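Local coordinates for protein PlaB phospholipase (Legionella pneumophila, PDB 6ZTI) that is a phospholipase of the alpha/beta-hydrolase class whose activity is controlled by tetramerization mediated by bound NAD(H), at residues B[22-27]-B[98-103]. Numbering follows the deposited sequence.
Sequences HGWSVT and THSTGG
Trp-24 meets the turn at Ser-100 and Thr-101 through its CD1 corner. Ser-100 OG lies at the indole edge, near the ring plane, 3.1 Å from Trp-24 CD1. Thr-101 OG1 approaches Trp-24 CD1 obliquely, also at 3.1 Å. The Trp-24 and Thr-101 side chains cross at about a right angle. Ser-100 places OG anti to its own backbone N (chi1 -177°), which brings it to the indole. A water bonds Ser-100 OG at 2.8 Å and weakly accepts from Trp-24 NE1. A second water accepts from Gly-23 N at 2.8 Å and bonds His-99 ND1 in the imidazole plane. Gly-23 CA packs against Ser-100 CB at 3.7 Å. His-22 ND1 donates to Gly-23 O at 2.8 Å, within the plane of the His-22 imidazole, helping to hold the rotation of that ring. Ser-100 sits in a type II' turn, phi 55° and psi -121°. The strand-turn-helix setting is that of the nucleophile elbow of alpha/beta hydrolases, with Thr-98 in the place of the first glycine of Gly-X-Ser-X-Gly. Ser-100 is then probably the nucleophile. Ser-100 OG also makes a weak hydrogen bond to His-266 NE2. Leu-163 and Leu-166 of helix 160-166 pack on Trp-24. The loop after strand 16-21 meets the turn joining strand 93-99 to helix 102-114.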
loop_
_atom_site.group_PDB
_atom_site.type_symbol
_atom_site.label_atom_id
_atom_site.label_comp_id
_atom_site.label_asym_id
_atom_site.label_seq_id
_atom_site.Cartn_x
_atom_site.Cartn_y
_atom_site.Cartn_z
ATOM N N HIS B 22 17.360 -26.676 -15.313
ATOM C CA HIS B 22 18.173 -25.775 -14.513
ATOM C C HIS B 22 17.335 -25.036 -13.461
ATOM O O HIS B 22 16.164 -25.347 -13.226
ATOM C CB HIS B 22 18.919 -24.809 -15.433
ATOM C CG HIS B 22 18.027 -23.986 -16.311
ATOM N ND1 HIS B 22 17.332 -22.888 -15.848
ATOM C CD2 HIS B 22 17.735 -24.090 -17.631
ATOM C CE1 HIS B 22 16.643 -22.355 -16.841
ATOM N NE2 HIS B 22 16.872 -23.063 -17.936
ATOM N N GLY B 23 17.940 -24.036 -12.819
ATOM C CA GLY B 23 17.311 -23.284 -11.760
ATOM C C GLY B 23 16.946 -21.881 -12.202
ATOM O O GLY B 23 16.977 -21.558 -13.387
ATOM N N TRP B 24 16.633 -21.033 -11.216
ATOM C CA TRP B 24 16.126 -19.707 -11.513
ATOM C C TRP B 24 17.264 -18.725 -11.764
ATOM O O TRP B 24 18.396 -18.913 -11.310
ATOM C CB TRP B 24 15.226 -19.192 -10.384
ATOM C CG TRP B 24 15.805 -19.183 -8.980
ATOM C CD1 TRP B 24 16.323 -20.245 -8.284
ATOM C CD2 TRP B 24 15.861 -18.062 -8.087
ATOM N NE1 TRP B 24 16.717 -19.845 -7.027
ATOM C CE2 TRP B 24 16.440 -18.512 -6.881
ATOM C CE3 TRP B 24 15.486 -16.722 -8.193
ATOM C CZ2 TRP B 24 16.656 -17.668 -5.796
ATOM C CZ3 TRP B 24 15.703 -15.882 -7.108
ATOM C CH2 TRP B 24 16.284 -16.360 -5.931
ATOM N N SER B 25 16.946 -17.670 -12.516
ATOM C CA SER B 25 17.875 -16.613 -12.912
ATOM C C SER B 25 18.979 -17.105 -13.840
ATOM O O SER B 25 19.953 -16.382 -14.064
ATOM C CB SER B 25 18.493 -15.932 -11.685
ATOM O OG SER B 25 17.528 -15.126 -11.024
ATOM N N VAL B 26 18.837 -18.298 -14.415
ATOM C CA VAL B 26 19.849 -18.866 -15.299
ATOM C C VAL B 26 19.698 -18.285 -16.699
ATOM O O VAL B 26 18.586 -18.177 -17.227
ATOM C CB VAL B 26 19.731 -20.400 -15.315
ATOM C CG1 VAL B 26 20.578 -21.000 -16.404
ATOM C CG2 VAL B 26 20.140 -20.963 -13.964
ATOM N N THR B 27 20.829 -17.925 -17.320
ATOM C CA THR B 27 20.817 -17.402 -18.682
ATOM C C THR B 27 21.764 -18.145 -19.619
ATOM O O THR B 27 22.002 -17.671 -20.736
ATOM C CB THR B 27 21.174 -15.911 -18.706
ATOM O OG1 THR B 27 22.509 -15.723 -18.223
ATOM C CG2 THR B 27 20.200 -15.111 -17.858
ATOM N N THR B 98 17.522 -32.273 -12.258
ATOM C CA THR B 98 17.104 -30.897 -12.055
ATOM C C THR B 98 17.997 -30.215 -11.028
ATOM O O THR B 98 18.639 -30.865 -10.202
ATOM C CB THR B 98 15.641 -30.840 -11.583
ATOM O OG1 THR B 98 15.577 -31.222 -10.206
ATOM C CG2 THR B 98 14.744 -31.794 -12.402
ATOM N N HIS B 99 18.025 -28.886 -11.089
ATOM C CA HIS B 99 18.740 -28.066 -10.127
ATOM C C HIS B 99 17.814 -26.944 -9.691
ATOM O O HIS B 99 17.085 -26.369 -10.508
ATOM C CB HIS B 99 20.051 -27.503 -10.720
ATOM C CG HIS B 99 20.842 -26.654 -9.768
ATOM N ND1 HIS B 99 21.171 -25.345 -10.042
ATOM C CD2 HIS B 99 21.371 -26.928 -8.551
ATOM C CE1 HIS B 99 21.864 -24.845 -9.032
ATOM N NE2 HIS B 99 22.002 -25.786 -8.114
ATOM N N SER B 100 17.811 -26.676 -8.388
ATOM C CA SER B 100 17.094 -25.545 -7.814
ATOM C C SER B 100 15.622 -25.602 -8.219
ATOM O O SER B 100 14.941 -26.588 -7.909
ATOM C CB SER B 100 17.837 -24.269 -8.229
ATOM O OG SER B 100 17.247 -23.118 -7.671
ATOM N N THR B 101 15.100 -24.575 -8.886
ATOM C CA THR B 101 13.673 -24.527 -9.189
ATOM C C THR B 101 13.237 -25.632 -10.137
ATOM O O THR B 101 12.046 -25.955 -10.186
ATOM C CB THR B 101 13.313 -23.165 -9.798
ATOM O OG1 THR B 101 14.024 -22.132 -9.114
ATOM C CG2 THR B 101 11.819 -22.898 -9.669
ATOM N N GLY B 102 14.160 -26.201 -10.913
ATOM C CA GLY B 102 13.782 -27.264 -11.825
ATOM C C GLY B 102 13.080 -28.428 -11.142
ATOM O O GLY B 102 12.251 -29.105 -11.759
ATOM N N GLY B 103 13.404 -28.685 -9.879
ATOM C CA GLY B 103 12.761 -29.740 -9.127
ATOM C C GLY B 103 11.278 -29.473 -8.971
ATOM O O GLY B 103 10.436 -30.209 -9.488
HETATM O O HOH W 1 20.712 -24.147 -12.339
HETATM O O HOH W 2 16.549 -22.503 -5.022
#